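Local coordinates for protein 3-methylornithine synthase (Methanosarcina barkeri, PDB 3T7V) that isomerises L-lysine to (3R)-3-methyl-D-ornithine by radical SAM chemistry with a [4Fe-4S] cluster, a step in making pyrrolysine, at residues I261-R266 against L290-N295; L13-I18 against A47-D52; R88-M93 against G116-Y121. One frame throughout, in Å; residues are numbered along the deposited sequence.

From the N terminus, the first helix, 13-18, lies against helix 37-55 in interaction 2, closing a loop that is mostly helical and comes before the barrel strands. Interaction 3 follows, joining the segment ahead of helix 93-103 to the turn after strand 110-115, close to the cofactor end of the radical SAM core. Interaction 1 comes last and ties helix 258-268 to the end of helix 278-291 and the turn that leads into strand 296-300. The three loops run in series, without nesting or crossing. Interactions 1 and 2 touch through Arg51 and Ala47, whereas interaction 3 lies across the chain's centre, about 33 Å from interaction 1 between centres.

Interaction 1: I261-R266 against L290-N295; sequences IISVLR and LNAGAN
The carbonyl oxygen of Gly293 is gripped side-on by two nitrogens of Arg266, with NE at 2.9 Å and NH2 at 3.0 Å from Gly293 O. The oxygen lies in the guanidinium plane, and NH2 comes at it almost head-on to the C=O bond. Bends at chi2 and chi3 curl the arginine chain so that this edge faces the carbonyl. Its remaining nitrogen, NH1, donates to the carbonyls of Pro270 and Arg272, while NH2 passes 3.2 Å from Asn295 CG. One turn earlier, Ser263 OG donates to Ala292 O, 2.8 Å away, approaching a lone pair of that oxygen within the carbonyl plane. Both carbonyls belong to the Schellman motif that ends helix 278-291 and leads into strand 296-300 of the TIM-barrel-type core; Gly293 takes the positive phi (120°), and a CB there would jam against the carbonyl oxygen of Ala292 and also crowd Arg266 CB. A leucine in place of Arg266 has neither nitrogen, and Gly293 O would probably lose its hold on helix 258-268, leaving the turn less firmly fixed. Beside the polar bonds, Ile262 lays its CG2 branch over the turn, 3.7 Å from Ala294 N and 4.0 Å from Ala292 CB. Asn295 turns its amide 68° from the guanidinium plane, and its OD1 accepts from Ile274 N.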
ATOM      1  N   ILE A 261      -6.024 -13.006  -1.362  1.00 15.33           N
ATOM      2  CA  ILE A 261      -6.158 -12.016  -2.399  1.00 14.72           C
ATOM      3  C   ILE A 261      -4.794 -11.586  -2.923  1.00 14.20           C
ATOM      4  O   ILE A 261      -4.644 -11.285  -4.091  1.00 15.98           O
ATOM      5  CB  ILE A 261      -6.957 -10.798  -1.907  1.00 13.60           C
ATOM      6  CG1 ILE A 261      -8.437 -11.265  -1.644  1.00 15.39           C
ATOM      7  CG2 ILE A 261      -6.976  -9.606  -2.897  1.00 16.91           C
ATOM      8  CD1 ILE A 261      -9.154 -10.243  -0.829  1.00 17.86           C
ATOM      9  N   ILE A 262      -3.766 -11.560  -2.048  1.00 14.32           N
ATOM     10  CA  ILE A 262      -2.361 -11.312  -2.537  1.00 14.10           C
ATOM     11  C   ILE A 262      -1.973 -12.327  -3.617  1.00 14.83           C
ATOM     12  O   ILE A 262      -1.413 -11.973  -4.649  1.00 16.09           O
ATOM     13  CB  ILE A 262      -1.338 -11.273  -1.400  1.00 14.27           C
ATOM     14  CG1 ILE A 262      -1.496 -10.007  -0.584  1.00 15.74           C
ATOM     15  CG2 ILE A 262       0.073 -11.392  -1.964  1.00 15.98           C
ATOM     16  CD1 ILE A 262      -0.688 -10.053   0.697  1.00 17.59           C
ATOM     17  N   SER A 263      -2.295 -13.612  -3.313  1.00 14.49           N
ATOM     18  CA  SER A 263      -1.940 -14.635  -4.321  1.00 15.36           C
ATOM     19  C   SER A 263      -2.725 -14.434  -5.604  1.00 15.72           C
ATOM     20  O   SER A 263      -2.163 -14.537  -6.682  1.00 17.52           O
ATOM     21  CB  SER A 263      -2.222 -16.017  -3.793  1.00 17.44           C
ATOM     22  OG  SER A 263      -1.449 -16.273  -2.636  1.00 18.77           O
ATOM     23  N   VAL A 264      -4.012 -14.093  -5.501  1.00 15.50           N
ATOM     24  CA  VAL A 264      -4.790 -13.855  -6.711  1.00 15.94           C
ATOM     25  C   VAL A 264      -4.238 -12.633  -7.457  1.00 15.69           C
ATOM     26  O   VAL A 264      -4.124 -12.634  -8.697  1.00 17.33           O
ATOM     27  CB  VAL A 264      -6.284 -13.647  -6.324  1.00 18.12           C
ATOM     28  CG1 VAL A 264      -7.046 -13.151  -7.530  1.00 21.48           C
ATOM     29  CG2 VAL A 264      -6.859 -15.014  -5.887  1.00 20.98           C
ATOM     30  N   LEU A 265      -3.832 -11.570  -6.721  1.00 15.21           N
ATOM     31  CA  LEU A 265      -3.244 -10.399  -7.407  1.00 15.12           C
ATOM     32  C   LEU A 265      -1.974 -10.791  -8.139  1.00 14.11           C
ATOM     33  O   LEU A 265      -1.676 -10.238  -9.204  1.00 16.87           O
ATOM     34  CB  LEU A 265      -2.847  -9.300  -6.352  1.00 15.14           C
ATOM     35  CG  LEU A 265      -4.097  -8.510  -5.868  1.00 14.98           C
ATOM     36  CD1 LEU A 265      -3.656  -7.606  -4.665  1.00 17.11           C
ATOM     37  CD2 LEU A 265      -4.724  -7.651  -6.939  1.00 15.54           C
ATOM     38  N   ARG A 266      -1.181 -11.652  -7.512  1.00 14.85           N
ATOM     39  CA  ARG A 266       0.082 -12.074  -8.209  1.00 15.26           C
ATOM     40  C   ARG A 266      -0.241 -12.861  -9.484  1.00 16.63           C
ATOM     41  O   ARG A 266       0.486 -12.728 -10.498  1.00 18.95           O
ATOM     42  CB  ARG A 266       0.941 -12.895  -7.275  1.00 15.59           C
ATOM     43  CG  ARG A 266       2.231 -13.496  -7.869  1.00 16.50           C
ATOM     44  CD  ARG A 266       3.107 -12.426  -8.508  1.00 15.76           C
ATOM     45  NE  ARG A 266       3.661 -11.554  -7.482  1.00 15.22           N
ATOM     46  CZ  ARG A 266       4.159 -10.335  -7.726  1.00 16.43           C
ATOM     47  NH1 ARG A 266       4.187  -9.816  -8.929  1.00 17.60           N
ATOM     48  NH2 ARG A 266       4.538  -9.567  -6.693  1.00 16.88           N
ATOM     49  N   LEU A 290       4.699 -12.232   1.984  1.00 16.76           N
ATOM     50  CA  LEU A 290       5.700 -12.622   0.972  1.00 17.90           C
ATOM     51  C   LEU A 290       5.511 -14.054   0.466  1.00 19.54           C
ATOM     52  O   LEU A 290       5.592 -14.305  -0.780  1.00 22.01           O
ATOM     53  CB  LEU A 290       7.153 -12.487   1.490  1.00 18.97           C
ATOM     54  CG  LEU A 290       7.524 -11.009   1.831  1.00 17.59           C
ATOM     55  CD1 LEU A 290       8.810 -11.025   2.684  1.00 20.96           C
ATOM     56  CD2 LEU A 290       7.729 -10.180   0.529  1.00 18.97           C
ATOM     57  N   ASN A 291       5.164 -14.992   1.381  1.00 17.85           N
ATOM     58  CA  ASN A 291       4.914 -16.363   0.919  1.00 20.16           C
ATOM     59  C   ASN A 291       3.609 -16.528   0.195  1.00 18.18           C
ATOM     60  O   ASN A 291       3.370 -17.583  -0.374  1.00 22.77           O
ATOM     61  CB  ASN A 291       4.991 -17.293   2.124  1.00 23.56           C
ATOM     62  CG  ASN A 291       6.417 -17.508   2.569  1.00 24.21           C
ATOM     63  OD1 ASN A 291       7.378 -17.382   1.751  1.00 25.45           O
ATOM     64  ND2 ASN A 291       6.594 -17.859   3.836  1.00 27.83           N
ATOM     65  N   ALA A 292       2.772 -15.504   0.141  1.00 17.51           N
ATOM     66  CA  ALA A 292       1.552 -15.531  -0.709  1.00 17.05           C
ATOM     67  C   ALA A 292       1.814 -14.811  -2.067  1.00 18.70           C
ATOM     68  O   ALA A 292       0.919 -14.796  -2.923  1.00 20.08           O
ATOM     69  CB  ALA A 292       0.402 -14.811  -0.008  1.00 18.21           C
ATOM     70  N   GLY A 293       3.021 -14.271  -2.274  1.00 17.86           N
ATOM     71  CA  GLY A 293       3.346 -13.668  -3.588  1.00 19.50           C
ATOM     72  C   GLY A 293       3.705 -12.198  -3.593  1.00 16.15           C
ATOM     73  O   GLY A 293       3.954 -11.647  -4.631  1.00 17.98           O
ATOM     74  N   ALA A 294       3.759 -11.579  -2.436  1.00 14.72           N
ATOM     75  CA  ALA A 294       4.177 -10.166  -2.419  1.00 14.44           C
ATOM     76  C   ALA A 294       5.684 -10.045  -2.732  1.00 15.12           C
ATOM     77  O   ALA A 294       6.458 -10.981  -2.568  1.00 16.44           O
ATOM     78  CB  ALA A 294       3.898  -9.544  -1.048  1.00 16.10           C
ATOM     79  N   ASN A 295       6.089  -8.846  -3.162  1.00 14.86           N
ATOM     80  CA  ASN A 295       7.530  -8.618  -3.519  1.00 14.44           C
ATOM     81  C   ASN A 295       8.132  -7.310  -2.984  1.00 13.96           C
ATOM     82  O   ASN A 295       9.223  -6.981  -3.329  1.00 15.66           O
ATOM     83  CB  ASN A 295       7.766  -8.824  -5.032  1.00 16.66           C
ATOM     84  CG  ASN A 295       7.072  -7.756  -5.888  1.00 17.76           C
ATOM     85  OD1 ASN A 295       6.221  -7.075  -5.460  1.00 17.48           O
ATOM     86  ND2 ASN A 295       7.409  -7.686  -7.120  1.00 24.46           N
TER

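Interaction 2: L13-I18 against A47-D52; sequences LGDKVI and ARKVRD
Gly14 brings helix 13-18 close to helix 37-55 in a helix-helix packing whose short axes approach to 8.2 Å and cross at -36°, both running in broadly the same direction. A side chain at Gly14 would press on Lys49 CB, so the glycine permits the close approach; the CG2 methyl of Val50 lies 3.6 Å from Gly14 O. The backbone N of Gly14 gives its hydrogen to a water that also accepts from Lys49 NZ, bridging the two helices at the start of the first. Asp15 starts out pointing away from the partner helix, but with CG beside its own backbone N (chi1 -58°) the carboxylate swings back to meet Lys49. The resulting salt bridge includes only a weak hydrogen bond, with NZ of Lys49 3.2 Å from OD1 of Asp15. It lies at the margin of the contact, where the lysine chain, extended up to its bend at chi3, reaches over to the first helix. Val17 follows on the buried side, its side chain at about a right angle to that of Val50, with CG1 of Val17 3.9 Å from CG2 of Val50. Pro270 touches both valines, and Leu267 of helix 258-268 touches Val50, so the interface continues into the helical layer around the barrel. Ile18 closes the contact one turn after Gly14: its CG1 packs 4.2 Å from Val50 CG2, and its CD1 methyl ends 3.9 Å from Lys49 O.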
ATOM      1  N   LEU A  13      -0.787 -24.155 -12.361  1.00 45.68           N
ATOM      2  CA  LEU A  13      -1.429 -22.837 -12.442  1.00 40.10           C
ATOM      3  C   LEU A  13      -0.385 -21.724 -12.537  1.00 36.93           C
ATOM      4  O   LEU A  13      -0.528 -20.861 -13.373  1.00 36.96           O
ATOM      5  CB  LEU A  13      -2.397 -22.528 -11.271  1.00 32.87           C
ATOM      6  CG  LEU A  13      -2.996 -21.106 -11.241  1.00 34.85           C
ATOM      7  CD1 LEU A  13      -3.712 -20.730 -12.547  1.00 35.45           C
ATOM      8  CD2 LEU A  13      -3.941 -20.896 -10.038  1.00 41.11           C
ATOM      9  N   GLY A  14       0.682 -21.800 -11.743  1.00 38.45           N
ATOM     10  CA  GLY A  14       1.767 -20.781 -11.859  1.00 31.90           C
ATOM     11  C   GLY A  14       2.419 -20.758 -13.240  1.00 35.57           C
ATOM     12  O   GLY A  14       2.638 -19.705 -13.845  1.00 37.17           O
ATOM     13  N   ASP A  15       2.677 -21.946 -13.769  1.00 36.33           N
ATOM     14  CA  ASP A  15       3.233 -22.115 -15.144  1.00 40.78           C
ATOM     15  C   ASP A  15       2.353 -21.502 -16.231  1.00 43.71           C
ATOM     16  O   ASP A  15       2.843 -20.863 -17.162  1.00 46.19           O
ATOM     17  CB  ASP A  15       3.403 -23.596 -15.479  1.00 43.25           C
ATOM     18  CG  ASP A  15       4.323 -24.334 -14.489  1.00 69.41           C
ATOM     19  OD1 ASP A  15       5.204 -23.692 -13.859  1.00 63.40           O
ATOM     20  OD2 ASP A  15       4.170 -25.573 -14.354  1.00 85.82           O
ATOM     21  N   LYS A  16       1.038 -21.802 -16.114  1.00 44.19           N
ATOM     22  CA  LYS A  16       0.071 -21.267 -17.037  1.00 42.94           C
ATOM     23  C   LYS A  16       0.142 -19.712 -17.010  1.00 35.73           C
ATOM     24  O   LYS A  16       0.213 -19.050 -18.038  1.00 33.68           O
ATOM     25  CB  LYS A  16      -1.375 -21.806 -16.697  1.00 51.53           C
ATOM     26  CG  LYS A  16      -1.591 -23.328 -16.870  1.00 55.66           C
ATOM     27  CD  LYS A  16      -2.880 -23.819 -16.197  1.00 71.75           C
ATOM     28  CE  LYS A  16      -4.155 -23.248 -16.838  1.00 86.39           C
ATOM     29  NZ  LYS A  16      -5.411 -23.880 -16.308  1.00 95.93           N
ATOM     30  N   VAL A  17       0.148 -19.123 -15.821  1.00 31.41           N
ATOM     31  CA  VAL A  17       0.233 -17.672 -15.726  1.00 31.90           C
ATOM     32  C   VAL A  17       1.515 -17.069 -16.290  1.00 28.22           C
ATOM     33  O   VAL A  17       1.498 -16.027 -16.977  1.00 31.46           O
ATOM     34  CB  VAL A  17      -0.006 -17.255 -14.249  1.00 24.60           C
ATOM     35  CG1 VAL A  17       0.318 -15.792 -14.018  1.00 23.34           C
ATOM     36  CG2 VAL A  17      -1.468 -17.566 -13.937  1.00 25.79           C
ATOM     37  N   ILE A  18       2.626 -17.726 -15.999  1.00 30.57           N
ATOM     38  CA  ILE A  18       3.934 -17.322 -16.540  1.00 32.97           C
ATOM     39  C   ILE A  18       3.865 -17.259 -18.072  1.00 40.01           C
ATOM     40  O   ILE A  18       4.381 -16.314 -18.687  1.00 42.72           O
ATOM     41  CB  ILE A  18       5.096 -18.227 -16.003  1.00 33.26           C
ATOM     42  CG1 ILE A  18       5.319 -17.909 -14.520  1.00 30.23           C
ATOM     43  CG2 ILE A  18       6.402 -18.038 -16.808  1.00 39.09           C
ATOM     44  CD1 ILE A  18       6.062 -19.030 -13.801  1.00 33.22           C
ATOM     45  N   ALA A  47       1.391 -18.728  -6.623  1.00 19.51           N
ATOM     46  CA  ALA A  47       1.803 -17.310  -6.658  1.00 18.71           C
ATOM     47  C   ALA A  47       3.312 -17.152  -6.401  1.00 18.87           C
ATOM     48  O   ALA A  47       3.936 -16.280  -7.017  1.00 20.32           O
ATOM     49  CB  ALA A  47       0.986 -16.544  -5.613  1.00 22.17           C
ATOM     50  N   ARG A  48       3.912 -17.929  -5.512  1.00 20.32           N
ATOM     51  CA  ARG A  48       5.368 -17.803  -5.354  1.00 20.56           C
ATOM     52  C   ARG A  48       6.104 -18.236  -6.645  1.00 21.82           C
ATOM     53  O   ARG A  48       7.126 -17.646  -6.979  1.00 23.27           O
ATOM     54  CB  ARG A  48       5.835 -18.665  -4.190  1.00 20.84           C
ATOM     55  CG  ARG A  48       5.416 -18.202  -2.811  1.00 22.34           C
ATOM     56  CD  ARG A  48       6.216 -18.895  -1.694  1.00 23.54           C
ATOM     57  NE  ARG A  48       6.029 -20.376  -1.700  1.00 25.54           N
ATOM     58  CZ  ARG A  48       5.081 -21.017  -1.045  1.00 23.92           C
ATOM     59  NH1 ARG A  48       4.140 -20.350  -0.360  1.00 27.97           N
ATOM     60  NH2 ARG A  48       5.052 -22.360  -1.122  1.00 29.44           N
ATOM     61  N   LYS A  49       5.611 -19.252  -7.374  1.00 22.08           N
ATOM     62  CA  LYS A  49       6.262 -19.603  -8.628  1.00 23.96           C
ATOM     63  C   LYS A  49       6.305 -18.435  -9.609  1.00 22.94           C
ATOM     64  O   LYS A  49       7.305 -18.135 -10.260  1.00 22.84           O
ATOM     65  CB  LYS A  49       5.516 -20.775  -9.283  1.00 26.41           C
ATOM     66  CG  LYS A  49       6.269 -21.372 -10.491  1.00 37.91           C
ATOM     67  CD  LYS A  49       5.532 -22.520 -11.186  1.00 46.22           C
ATOM     68  CE  LYS A  49       5.487 -23.766 -10.324  1.00 62.01           C
ATOM     69  NZ  LYS A  49       4.531 -24.782 -10.884  1.00 80.39           N
ATOM     70  N   VAL A  50       5.183 -17.715  -9.691  1.00 20.26           N
ATOM     71  CA  VAL A  50       5.061 -16.584 -10.614  1.00 19.06           C
ATOM     72  C   VAL A  50       5.981 -15.475 -10.120  1.00 19.44           C
ATOM     73  O   VAL A  50       6.769 -14.934 -10.900  1.00 20.42           O
ATOM     74  CB  VAL A  50       3.562 -16.076 -10.681  1.00 17.83           C
ATOM     75  CG1 VAL A  50       3.475 -14.866 -11.594  1.00 20.90           C
ATOM     76  CG2 VAL A  50       2.716 -17.205 -11.257  1.00 21.47           C
ATOM     77  N   ARG A  51       5.898 -15.160  -8.823  1.00 19.29           N
ATOM     78  CA  ARG A  51       6.752 -14.078  -8.297  1.00 20.17           C
ATOM     79  C   ARG A  51       8.254 -14.400  -8.447  1.00 21.92           C
ATOM     80  O   ARG A  51       9.034 -13.539  -8.835  1.00 22.64           O
ATOM     81  CB  ARG A  51       6.482 -13.942  -6.830  1.00 18.66           C
ATOM     82  CG  ARG A  51       7.014 -12.676  -6.167  1.00 22.35           C
ATOM     83  CD  ARG A  51       8.243 -12.904  -5.362  1.00 26.42           C
ATOM     84  NE  ARG A  51       8.454 -14.195  -4.708  1.00 22.43           N
ATOM     85  CZ  ARG A  51       8.023 -14.531  -3.493  1.00 22.34           C
ATOM     86  NH1 ARG A  51       7.369 -13.672  -2.745  1.00 23.17           N
ATOM     87  NH2 ARG A  51       8.284 -15.729  -2.988  1.00 25.52           N
ATOM     88  N   ASP A  52       8.617 -15.673  -8.248  1.00 21.19           N
ATOM     89  CA  ASP A  52      10.039 -16.043  -8.322  1.00 22.69           C
ATOM     90  C   ASP A  52      10.514 -15.962  -9.769  1.00 22.38           C
ATOM     91  O   ASP A  52      11.659 -15.629 -10.040  1.00 25.60           O
ATOM     92  CB  ASP A  52      10.247 -17.473  -7.782  1.00 25.83           C
ATOM     93  CG  ASP A  52      10.038 -17.606  -6.250  1.00 35.38           C
ATOM     94  OD1 ASP A  52       9.916 -16.603  -5.488  1.00 31.81           O
ATOM     95  OD2 ASP A  52       9.992 -18.785  -5.778  1.00 38.86           O
TER
HETATM   96  O   HOH W   1       1.890 -23.673  -9.819  1.00 52.13           O

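Interaction 3: R88-M93 against G116-Y121; sequences RYRLTM and GEDPYY
Arg90 lays one face of its guanidinium over the CB of Tyr120, with NE 3.5 Å from that carbon, while its edge is turned to the carboxylate of Asp118. The side chain runs out with CG anti to the backbone N and bends at chi3 (-61°), which carries NE to the acid, with NH2 beside it. They form a side-on, two-pronged salt bridge, one nitrogen to each oxygen. NE meets OD2 of Asp118 at 2.8 Å in an almost straight bond (175°) on the syn lone pair; NH2 meets OD1 of Asp118 at 2.9 Å. The two flat groups are nearly coplanar, 27° apart.

Asp118 is also the N-cap of helix 119-123. Its OD1 accepts from the backbone N of Tyr120 at 2.9 Å, approached from above the carboxylate plane, and its OD2 takes a further hydrogen bond from Ser68 OG of strand 58-68. The contact therefore joins the segment leading into helix 93-103 to the loop that follows strand 110-115 in the radical SAM barrel. That loop begins at Gly116, which touches both the iron-sulfur cluster and S-adenosylmethionine.

Farther along, a water donates to Leu91 O and accepts from Tyr121 OH, at 2.7 Å from each oxygen. The tyrosine ring that carries this hydroxyl is covered on one face by CD2 of Tyr120, over its centre, and its CE2 comes 4.3 Å from Arg90 CG. With both oxygens of Asp118 engaged by two donors each, the carboxylate is held against rotation, and the arginine's charge beside it, together with the helix N terminus, would be expected to favour its ionised form.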
ATOM      1  N   ARG A  88      -3.014  14.206  17.159  1.00 14.90           N
ATOM      2  CA  ARG A  88      -2.614  14.451  15.770  1.00 13.49           C
ATOM      3  C   ARG A  88      -1.337  15.266  15.781  1.00 13.37           C
ATOM      4  O   ARG A  88      -1.092  16.074  16.687  1.00 16.34           O
ATOM      5  CB  ARG A  88      -3.636  15.285  15.044  1.00 15.24           C
ATOM      6  CG  ARG A  88      -4.897  14.404  14.838  1.00 18.01           C
ATOM      7  CD  ARG A  88      -5.899  15.095  14.042  1.00 18.48           C
ATOM      8  NE  ARG A  88      -7.210  14.502  14.138  1.00 13.80           N
ATOM      9  CZ  ARG A  88      -7.710  13.675  13.206  1.00 12.09           C
ATOM     10  NH1 ARG A  88      -7.033  13.293  12.112  1.00 12.81           N
ATOM     11  NH2 ARG A  88      -8.965  13.244  13.360  1.00 13.58           N
ATOM     12  N   TYR A  89      -0.471  14.999  14.798  1.00 12.43           N
ATOM     13  CA  TYR A  89       0.786  15.710  14.713  1.00 12.49           C
ATOM     14  C   TYR A  89       1.050  16.174  13.307  1.00 12.31           C
ATOM     15  O   TYR A  89       0.486  15.601  12.340  1.00 12.48           O
ATOM     16  CB  TYR A  89       1.950  14.825  15.253  1.00 13.45           C
ATOM     17  CG  TYR A  89       2.262  13.581  14.415  1.00 12.68           C
ATOM     18  CD1 TYR A  89       1.794  12.318  14.777  1.00 14.57           C
ATOM     19  CD2 TYR A  89       3.066  13.691  13.244  1.00 12.27           C
ATOM     20  CE1 TYR A  89       2.099  11.189  14.035  1.00 14.00           C
ATOM     21  CE2 TYR A  89       3.341  12.545  12.434  1.00 13.22           C
ATOM     22  CZ  TYR A  89       2.892  11.324  12.875  1.00 13.24           C
ATOM     23  OH  TYR A  89       3.188  10.225  12.087  1.00 13.66           O
ATOM     24  N   ARG A  90       1.971  17.107  13.157  1.00 12.32           N
ATOM     25  CA  ARG A  90       2.379  17.622  11.815  1.00 12.18           C
ATOM     26  C   ARG A  90       3.859  17.885  11.947  1.00 11.94           C
ATOM     27  O   ARG A  90       4.286  18.762  12.714  1.00 13.56           O
ATOM     28  CB  ARG A  90       1.600  18.876  11.491  1.00 13.62           C
ATOM     29  CG  ARG A  90       1.967  19.464  10.133  1.00 15.41           C
ATOM     30  CD  ARG A  90       1.201  20.763   9.856  1.00 14.68           C
ATOM     31  NE  ARG A  90      -0.285  20.562   9.824  1.00 13.25           N
ATOM     32  CZ  ARG A  90      -1.184  21.044  10.677  1.00 13.79           C
ATOM     33  NH1 ARG A  90      -0.808  21.684  11.848  1.00 18.76           N
ATOM     34  NH2 ARG A  90      -2.442  20.904  10.431  1.00 15.35           N
ATOM     35  N   LEU A  91       4.684  17.057  11.315  1.00 12.55           N
ATOM     36  CA  LEU A  91       6.172  17.170  11.480  1.00 11.99           C
ATOM     37  C   LEU A  91       6.604  18.549  10.993  1.00 12.04           C
ATOM     38  O   LEU A  91       6.150  19.078   9.963  1.00 14.62           O
ATOM     39  CB  LEU A  91       6.889  16.137  10.636  1.00 12.73           C
ATOM     40  CG  LEU A  91       6.559  14.681  11.000  1.00 13.56           C
ATOM     41  CD1 LEU A  91       7.400  13.790  10.107  1.00 15.42           C
ATOM     42  CD2 LEU A  91       6.829  14.393  12.515  1.00 17.21           C
ATOM     43  N   THR A  92       7.517  19.180  11.788  1.00 12.13           N
ATOM     44  CA  THR A  92       8.119  20.397  11.322  1.00 12.26           C
ATOM     45  C   THR A  92       9.244  20.089  10.276  1.00 13.36           C
ATOM     46  O   THR A  92       9.648  18.923  10.168  1.00 13.32           O
ATOM     47  CB  THR A  92       8.816  21.143  12.500  1.00 13.66           C
ATOM     48  OG1 THR A  92       9.863  20.284  12.976  1.00 14.82           O
ATOM     49  CG2 THR A  92       7.815  21.488  13.566  1.00 15.68           C
ATOM     50  N   MET A  93       9.745  21.133   9.593  1.00 14.60           N
ATOM     51  CA  MET A  93      10.832  20.921   8.661  1.00 16.97           C
ATOM     52  C   MET A  93      12.025  20.305   9.346  1.00 14.18           C
ATOM     53  O   MET A  93      12.696  19.438   8.757  1.00 15.53           O
ATOM     54  CB  MET A  93      11.210  22.263   7.998  1.00 23.75           C
ATOM     55  CG  MET A  93      12.184  22.081   6.839  1.00 34.01           C
ATOM     56  SD  MET A  93      11.550  20.845   5.628  1.00 48.25           S
ATOM     57  CE  MET A  93       9.749  21.078   5.551  1.00 41.69           C
ATOM     58  N   GLY A 116      -2.753  12.576   5.994  1.00 11.21           N
ATOM     59  CA  GLY A 116      -4.210  12.825   5.819  1.00 11.71           C
ATOM     60  C   GLY A 116      -4.411  14.015   4.887  1.00 11.93           C
ATOM     61  O   GLY A 116      -3.399  14.664   4.501  1.00 12.39           O
ATOM     62  N   GLU A 117      -5.632  14.306   4.488  1.00 11.04           N
ATOM     63  CA  GLU A 117      -5.875  15.500   3.688  1.00 11.05           C
ATOM     64  C   GLU A 117      -5.824  16.664   4.676  1.00 11.26           C
ATOM     65  O   GLU A 117      -6.834  17.156   5.142  1.00 12.46           O
ATOM     66  CB  GLU A 117      -7.212  15.410   2.959  1.00 12.04           C
ATOM     67  CG  GLU A 117      -7.214  14.271   1.919  1.00 13.05           C
ATOM     68  CD  GLU A 117      -8.177  14.540   0.768  1.00 16.63           C
ATOM     69  OE1 GLU A 117      -8.795  15.603   0.684  1.00 20.25           O
ATOM     70  OE2 GLU A 117      -8.236  13.577  -0.077  1.00 15.16           O
ATOM     71  N   ASP A 118      -4.577  17.135   4.916  1.00 11.20           N
ATOM     72  CA  ASP A 118      -4.367  18.125   6.019  1.00 11.51           C
ATOM     73  C   ASP A 118      -4.706  19.505   5.452  1.00 12.78           C
ATOM     74  O   ASP A 118      -4.022  19.956   4.519  1.00 12.31           O
ATOM     75  CB  ASP A 118      -2.890  18.000   6.413  1.00 11.77           C
ATOM     76  CG  ASP A 118      -2.479  19.014   7.459  1.00 11.85           C
ATOM     77  OD1 ASP A 118      -3.262  19.853   7.830  1.00 13.85           O
ATOM     78  OD2 ASP A 118      -1.293  18.886   7.835  1.00 12.34           O
ATOM     79  N   PRO A 119      -5.618  20.206   6.123  1.00 12.47           N
ATOM     80  CA  PRO A 119      -5.940  21.561   5.672  1.00 15.13           C
ATOM     81  C   PRO A 119      -4.760  22.490   5.527  1.00 14.42           C
ATOM     82  O   PRO A 119      -4.765  23.369   4.703  1.00 17.99           O
ATOM     83  CB  PRO A 119      -6.873  22.075   6.807  1.00 17.93           C
ATOM     84  CG  PRO A 119      -7.476  20.828   7.383  1.00 18.74           C
ATOM     85  CD  PRO A 119      -6.445  19.740   7.264  1.00 14.73           C
ATOM     86  N   TYR A 120      -3.713  22.340   6.365  1.00 12.79           N
ATOM     87  CA  TYR A 120      -2.506  23.150   6.240  1.00 13.76           C
ATOM     88  C   TYR A 120      -1.855  23.016   4.852  1.00 14.23           C
ATOM     89  O   TYR A 120      -1.460  24.005   4.219  1.00 14.93           O
ATOM     90  CB  TYR A 120      -1.545  22.753   7.349  1.00 15.08           C
ATOM     91  CG  TYR A 120      -0.202  23.476   7.233  1.00 15.05           C
ATOM     92  CD1 TYR A 120      -0.052  24.795   7.667  1.00 20.41           C
ATOM     93  CD2 TYR A 120       0.910  22.828   6.679  1.00 15.71           C
ATOM     94  CE1 TYR A 120       1.160  25.495   7.528  1.00 20.20           C
ATOM     95  CE2 TYR A 120       2.135  23.467   6.525  1.00 17.81           C
ATOM     96  CZ  TYR A 120       2.237  24.809   7.029  1.00 18.51           C
ATOM     97  OH  TYR A 120       3.450  25.424   6.866  1.00 26.39           O
ATOM     98  N   TYR A 121      -1.718  21.762   4.381  1.00 12.37           N
ATOM     99  CA  TYR A 121      -1.111  21.541   3.070  1.00 13.31           C
ATOM    100  C   TYR A 121      -2.101  21.801   1.946  1.00 14.84           C
ATOM    101  O   TYR A 121      -1.664  22.227   0.864  1.00 20.48           O
ATOM    102  CB  TYR A 121      -0.534  20.109   2.977  1.00 12.69           C
ATOM    103  CG  TYR A 121       0.696  19.942   3.827  1.00 11.20           C
ATOM    104  CD1 TYR A 121       1.929  20.418   3.377  1.00 13.35           C
ATOM    105  CD2 TYR A 121       0.668  19.295   5.104  1.00 11.33           C
ATOM    106  CE1 TYR A 121       3.072  20.286   4.119  1.00 14.50           C
ATOM    107  CE2 TYR A 121       1.801  19.198   5.888  1.00 12.49           C
ATOM    108  CZ  TYR A 121       3.009  19.653   5.387  1.00 13.49           C
ATOM    109  OH  TYR A 121       4.207  19.527   6.101  1.00 16.51           O
TER
HETATM  110  O   HOH W   2       4.413  17.891   8.201  1.00 15.17           O